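Listeria nuclear targeted protein A (Listeria monocytogenes, PDB 4CIH) relieves the repression of interferon-stimulated genes in the infected host by blocking recruitment of the chromatin repressor BAHD1 to them. Local coordinates at residues Glu88-Phe92 with Tyr118-Phe124; Glu95-Val99 with Ser110-Phe114. The protein carries 2 engineered substitutions. All coordinates share one frame; numbering follows the deposited sequence.

Contact 1: residues Glu88-Phe92 with Tyr118-Phe124; sequences EWSEF and YPNQIIF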
loop_
_atom_site.group_PDB
_atom_site.type_symbol
_atom_site.label_atom_id
_atom_site.label_comp_id
_atom_site.label_asym_id
_atom_site.label_seq_id
_atom_site.Cartn_x
_atom_site.Cartn_y
_atom_site.Cartn_z
ATOM N N GLU A 88 -7.248 -4.276 1.512
ATOM C CA GLU A 88 -7.131 -4.793 0.152
ATOM C C GLU A 88 -6.242 -3.899 -0.760
ATOM O O GLU A 88 -5.436 -4.419 -1.519
ATOM C CB GLU A 88 -8.511 -4.974 -0.501
ATOM C CG GLU A 88 -9.280 -6.298 -0.309
ATOM C CD GLU A 88 -10.763 -5.995 -0.473
ATOM O OE1 GLU A 88 -10.980 -4.842 -0.874
ATOM O OE2 GLU A 88 -11.687 -6.807 -0.185
ATOM N N TRP A 89 -6.459 -2.580 -0.717
ATOM C CA TRP A 89 -5.686 -1.542 -1.457
ATOM C C TRP A 89 -4.155 -1.487 -1.113
ATOM O O TRP A 89 -3.306 -1.525 -2.006
ATOM C CB TRP A 89 -6.370 -0.179 -1.186
ATOM C CG TRP A 89 -5.822 1.026 -1.904
ATOM C CD1 TRP A 89 -6.213 1.495 -3.117
ATOM C CD2 TRP A 89 -4.792 1.913 -1.437
ATOM N NE1 TRP A 89 -5.470 2.598 -3.450
ATOM C CE2 TRP A 89 -4.589 2.870 -2.439
ATOM C CE3 TRP A 89 -4.024 1.982 -0.269
ATOM C CZ2 TRP A 89 -3.669 3.908 -2.302
ATOM C CZ3 TRP A 89 -3.108 2.978 -0.141
ATOM C CH2 TRP A 89 -2.927 3.939 -1.154
ATOM N N SER A 90 -3.823 -1.436 0.172
ATOM C CA SER A 90 -2.419 -1.499 0.669
ATOM C C SER A 90 -1.625 -2.775 0.360
ATOM O O SER A 90 -0.433 -2.724 -0.009
ATOM C CB SER A 90 -2.467 -1.356 2.166
ATOM O OG SER A 90 -3.145 -2.492 2.687
ATOM N N GLU A 91 -2.241 -3.941 0.566
ATOM C CA GLU A 91 -1.519 -5.149 0.239
ATOM C C GLU A 91 -1.105 -5.064 -1.204
ATOM O O GLU A 91 0.085 -4.974 -1.522
ATOM C CB GLU A 91 -2.331 -6.409 0.527
ATOM C CG GLU A 91 -1.917 -7.119 1.804
ATOM C CD GLU A 91 -0.483 -7.631 1.789
ATOM O OE1 GLU A 91 -0.082 -8.310 0.817
ATOM O OE2 GLU A 91 0.238 -7.398 2.771
ATOM N N PHE A 92 -2.105 -5.043 -2.066
ATOM C CA PHE A 92 -1.928 -5.027 -3.513
ATOM C C PHE A 92 -0.671 -4.255 -3.991
ATOM O O PHE A 92 0.152 -4.737 -4.795
ATOM C CB PHE A 92 -3.187 -4.409 -4.109
ATOM C CG PHE A 92 -3.090 -4.175 -5.578
ATOM C CD1 PHE A 92 -3.069 -5.246 -6.462
ATOM C CD2 PHE A 92 -3.000 -2.900 -6.080
ATOM C CE1 PHE A 92 -2.980 -5.043 -7.825
ATOM C CE2 PHE A 92 -2.909 -2.686 -7.442
ATOM C CZ PHE A 92 -2.890 -3.755 -8.317
ATOM N N TYR A 118 -5.156 -11.645 -7.985
ATOM C CA TYR A 118 -5.833 -10.502 -8.600
ATOM C C TYR A 118 -6.151 -10.747 -10.071
ATOM O O TYR A 118 -5.374 -10.349 -10.961
ATOM C CB TYR A 118 -5.024 -9.219 -8.429
ATOM C CG TYR A 118 -4.619 -8.918 -7.001
ATOM C CD1 TYR A 118 -5.523 -8.383 -6.094
ATOM C CD2 TYR A 118 -3.315 -9.148 -6.569
ATOM C CE1 TYR A 118 -5.139 -8.099 -4.789
ATOM C CE2 TYR A 118 -2.933 -8.876 -5.267
ATOM C CZ TYR A 118 -3.846 -8.343 -4.382
ATOM O OH TYR A 118 -3.458 -8.065 -3.088
ATOM N N PRO A 119 -7.292 -11.421 -10.323
ATOM C CA PRO A 119 -7.838 -11.734 -11.639
ATOM C C PRO A 119 -7.627 -10.618 -12.671
ATOM O O PRO A 119 -7.117 -10.885 -13.769
ATOM C CB PRO A 119 -9.329 -11.933 -11.344
ATOM C CG PRO A 119 -9.348 -12.499 -9.950
ATOM C CD PRO A 119 -8.097 -12.041 -9.252
ATOM N N ASN A 120 -7.934 -9.374 -12.292
ATOM C CA ASN A 120 -7.997 -8.266 -13.260
ATOM C C ASN A 120 -7.271 -7.027 -12.799
ATOM O O ASN A 120 -7.859 -6.135 -12.169
ATOM C CB ASN A 120 -9.442 -7.945 -13.541
ATOM C CG ASN A 120 -10.039 -8.967 -14.431
ATOM O OD1 ASN A 120 -9.291 -9.769 -14.962
ATOM N ND2 ASN A 120 -11.366 -9.005 -14.557
ATOM N N GLN A 121 -5.980 -6.982 -13.098
ATOM C CA GLN A 121 -5.102 -6.168 -12.268
ATOM C C GLN A 121 -5.428 -4.688 -12.216
ATOM O O GLN A 121 -5.179 -4.055 -11.193
ATOM C CB GLN A 121 -3.657 -6.355 -12.661
ATOM C CG GLN A 121 -3.114 -7.717 -12.310
ATOM C CD GLN A 121 -1.793 -7.902 -12.985
ATOM O OE1 GLN A 121 -1.217 -6.919 -13.433
ATOM N NE2 GLN A 121 -1.305 -9.135 -13.079
ATOM N N ILE A 122 -5.988 -4.140 -13.292
ATOM C CA ILE A 122 -6.354 -2.713 -13.296
ATOM C C ILE A 122 -7.750 -2.463 -12.704
ATOM O O ILE A 122 -7.943 -1.580 -11.846
ATOM C CB ILE A 122 -6.246 -2.130 -14.723
ATOM C CG1 ILE A 122 -4.817 -2.304 -15.263
ATOM C CG2 ILE A 122 -6.697 -0.678 -14.752
ATOM C CD1 ILE A 122 -4.728 -2.400 -16.772
ATOM N N ILE A 123 -8.718 -3.254 -13.167
ATOM C CA ILE A 123 -10.085 -3.234 -12.671
ATOM C C ILE A 123 -10.100 -3.251 -11.121
ATOM O O ILE A 123 -11.014 -2.699 -10.462
ATOM C CB ILE A 123 -10.866 -4.442 -13.245
ATOM C CG1 ILE A 123 -10.796 -4.497 -14.786
ATOM C CG2 ILE A 123 -12.286 -4.539 -12.676
ATOM C CD1 ILE A 123 -10.717 -3.168 -15.532
ATOM N N PHE A 124 -9.087 -3.894 -10.545
ATOM C CA PHE A 124 -8.835 -3.805 -9.104
ATOM C C PHE A 124 -8.128 -2.491 -8.661
ATOM O O PHE A 124 -8.652 -1.813 -7.788
ATOM C CB PHE A 124 -8.064 -5.048 -8.634
ATOM C CG PHE A 124 -8.051 -5.228 -7.144
ATOM C CD1 PHE A 124 -7.111 -4.575 -6.361
ATOM C CD2 PHE A 124 -8.983 -6.032 -6.526
ATOM C CE1 PHE A 124 -7.109 -4.738 -4.984
ATOM C CE2 PHE A 124 -8.972 -6.210 -5.156
ATOM C CZ PHE A 124 -8.035 -5.585 -4.385
#
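The face of the Y118 ring receives the edge of F92: CD1 of F92 sits 3.6 Å above the Y118 plane, over its centre. With the two planes at 78° and the centroids 5.0 Å apart, this is a T-shaped (edge-to-face) pair. F124 completes an aromatic cluster, its CD1 lying over one face of the F92 ring but displaced toward the rim; the two planes are inclined at 50°, so this pair is oblique. F124 also turns a face to Y118, whose CD1 stands over its centre, while the backbone O of E88 meets the F124 edge in plane.

The cluster shows how a helical bundle can hold a chain turn largely by the packing of aromatic rings, with no hydrogen bond crossing between the segments. F92 projects from helix 77-103, Y118 from the turn just beyond helix 109-117, and F124 from the first turn of helix 121-139. In F92, CG is anti to the backbone N (chi1 173°), which carries the ring out from its helix to meet both Y118 and F124, themselves in contact. W89, which points away from segment 118-124, packs on R128, T129 and L132 further along helix 121-139. The tip of F92 reaches Q121, with CZ of F92 3.7 Å from the backbone O of Q121, and the phenol OH of Y118 rests 3.4 Å from CA of F92.

Contact 2: residues Glu95-Val99 with Ser110-Phe114; sequences ERIQV and SEAVF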
loop_
_atom_site.group_PDB
_atom_site.type_symbol
_atom_site.label_atom_id
_atom_site.label_comp_id
_atom_site.label_asym_id
_atom_site.label_seq_id
_atom_site.Cartn_x
_atom_site.Cartn_y
_atom_site.Cartn_z
ATOM N N GLU A 95 2.318 -6.157 -2.396
ATOM C CA GLU A 95 2.606 -7.326 -3.180
ATOM C C GLU A 95 3.217 -6.846 -4.480
ATOM O O GLU A 95 4.363 -7.200 -4.816
ATOM C CB GLU A 95 1.315 -8.121 -3.397
ATOM C CG GLU A 95 1.466 -9.558 -3.879
ATOM C CD GLU A 95 2.518 -10.383 -3.147
ATOM O OE1 GLU A 95 2.702 -10.213 -1.927
ATOM O OE2 GLU A 95 3.152 -11.245 -3.805
ATOM N N ARG A 96 2.502 -5.978 -5.186
ATOM C CA ARG A 96 2.950 -5.601 -6.531
ATOM C C ARG A 96 4.375 -5.080 -6.630
ATOM O O ARG A 96 5.078 -5.401 -7.584
ATOM C CB ARG A 96 1.939 -4.687 -7.250
ATOM C CG ARG A 96 2.104 -4.740 -8.750
ATOM C CD ARG A 96 1.201 -3.781 -9.482
ATOM N NE ARG A 96 1.605 -2.401 -9.232
ATOM C CZ ARG A 96 0.814 -1.375 -9.455
ATOM N NH1 ARG A 96 -0.410 -1.601 -9.911
ATOM N NH2 ARG A 96 1.257 -0.138 -9.226
ATOM N N ILE A 97 4.830 -4.297 -5.651
ATOM C CA ILE A 97 6.256 -3.994 -5.585
ATOM C C ILE A 97 7.067 -5.266 -5.366
ATOM O O ILE A 97 7.857 -5.653 -6.231
ATOM C CB ILE A 97 6.621 -2.952 -4.515
ATOM C CG1 ILE A 97 6.001 -1.611 -4.879
ATOM C CG2 ILE A 97 8.134 -2.767 -4.479
ATOM C CD1 ILE A 97 5.777 -0.712 -3.687
ATOM N N GLN A 98 6.866 -5.911 -4.215
ATOM C CA GLN A 98 7.466 -7.210 -3.951
ATOM C C GLN A 98 7.664 -8.020 -5.220
ATOM O O GLN A 98 8.745 -8.534 -5.525
ATOM C CB GLN A 98 6.564 -7.989 -2.994
ATOM C CG GLN A 98 7.178 -9.268 -2.462
ATOM C CD GLN A 98 8.452 -9.008 -1.687
ATOM O OE1 GLN A 98 8.406 -8.579 -0.535
ATOM N NE2 GLN A 98 9.598 -9.263 -2.318
ATOM N N VAL A 99 6.583 -8.117 -5.968
ATOM C CA VAL A 99 6.480 -9.041 -7.066
ATOM C C VAL A 99 7.457 -8.620 -8.144
ATOM O O VAL A 99 8.227 -9.444 -8.640
ATOM C CB VAL A 99 5.019 -9.031 -7.534
ATOM C CG1 VAL A 99 4.829 -9.703 -8.885
ATOM C CG2 VAL A 99 4.170 -9.697 -6.459
ATOM N N SER A 110 6.230 -14.994 -6.959
ATOM C CA SER A 110 5.145 -14.078 -6.607
ATOM C C SER A 110 4.303 -13.575 -7.784
ATOM O O SER A 110 3.235 -13.032 -7.539
ATOM C CB SER A 110 5.607 -12.937 -5.672
ATOM O OG SER A 110 6.592 -12.141 -6.312
ATOM N N GLU A 111 4.711 -13.832 -9.034
ATOM C CA GLU A 111 3.946 -13.399 -10.251
ATOM C C GLU A 111 2.792 -14.315 -10.615
ATOM O O GLU A 111 1.704 -13.828 -10.951
ATOM C CB GLU A 111 4.844 -13.301 -11.497
ATOM C CG GLU A 111 4.678 -12.087 -12.415
ATOM C CD GLU A 111 3.275 -11.725 -12.851
ATOM O OE1 GLU A 111 2.821 -12.213 -13.925
ATOM O OE2 GLU A 111 2.668 -10.853 -12.186
ATOM N N ALA A 112 3.046 -15.628 -10.624
ATOM C CA ALA A 112 1.966 -16.640 -10.658
ATOM C C ALA A 112 0.830 -16.312 -9.680
ATOM O O ALA A 112 -0.311 -16.090 -10.091
ATOM C CB ALA A 112 2.523 -18.016 -10.344
ATOM N N VAL A 113 1.141 -16.400 -8.390
ATOM C CA VAL A 113 0.234 -16.116 -7.276
ATOM C C VAL A 113 -0.366 -14.717 -7.360
ATOM O O VAL A 113 -1.430 -14.427 -6.796
ATOM C CB VAL A 113 1.055 -16.176 -5.977
ATOM C CG1 VAL A 113 0.250 -15.753 -4.755
ATOM C CG2 VAL A 113 1.701 -17.535 -5.843
ATOM N N PHE A 114 0.339 -13.853 -8.081
ATOM C CA PHE A 114 -0.135 -12.509 -8.318
ATOM C C PHE A 114 -1.422 -12.531 -9.118
ATOM O O PHE A 114 -2.465 -12.068 -8.654
ATOM C CB PHE A 114 0.929 -11.668 -9.047
ATOM C CG PHE A 114 0.632 -10.206 -8.998
ATOM C CD1 PHE A 114 -0.302 -9.651 -9.863
ATOM C CD2 PHE A 114 1.181 -9.412 -7.999
ATOM C CE1 PHE A 114 -0.643 -8.315 -9.762
ATOM C CE2 PHE A 114 0.871 -8.067 -7.915
ATOM C CZ PHE A 114 -0.043 -7.518 -8.800
#
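Where V99 faces S110, the helical segments 95-99 and 110-114 run roughly antiparallel, their axes at 143° and 9.8 Å apart at closest approach, and the CA atoms of these two residues come within 5.2 Å of each other.

The principle illustrated is that one ring can touch several residues of a facing helix by its edge: F114 enters edge first and meets V99 and R96 with its rim. Its CD2 meets CG2 of V99 at 3.4 Å, a tight apolar contact near the ring plane, and the neighbouring CE2 points at the backbone of R96. Further round the rim, CZ of F114 lies 3.5 Å from CG of R96, so it is the aliphatic part of the arginine that packs here. The R96 chain then bends at chi3 (69°) and its guanidinium leads away from helix 109-117, toward a long, weak ion pair with E23. E95 runs past F114 in the opposite direction, its CG touching CD2 obliquely.

One turn before F114, S110 fits closely against V99. The chi1 of 62° sets OG between its own backbone N and carbonyl carbon, and from there OG lies 3.2 Å from CA of V99. The hydroxyl finds its polar partner in D102, to which it is hydrogen-bonded; D102 also takes a weak hydrogen bond from NE2 of Q98. Close by, CB of S110 is 3.5 Å from OE2 of E95, a carboxylate brought round by the bend at chi2.

No hydrogen bond joins the two segments directly. The arrangement is that of a helical hairpin, in which the short helix 109-117 folds back along the C-terminal part of the long bundle helix 77-103.

In the fold
Contacts 1 and 2 both draw on helix 77-103, and their centres lie 11 Å apart. Along the chain contact 2 is nested within contact 1: helix 77-103 supplies 88-92 and then 95-99, the short helix 109-117 returns with 110-114, and the turn into helix 121-139 brings 118-124. The two sites touch, with CE1 of F92 4.0 Å from CZ of F114 and NE2 of Q121 packed on F114, whose ring also meets Y118. Together they form one continuous patch that fastens helix 109-117, the turn after it and the start of helix 121-139 to helix 77-103 of the family's four-helical up-and-down bundle.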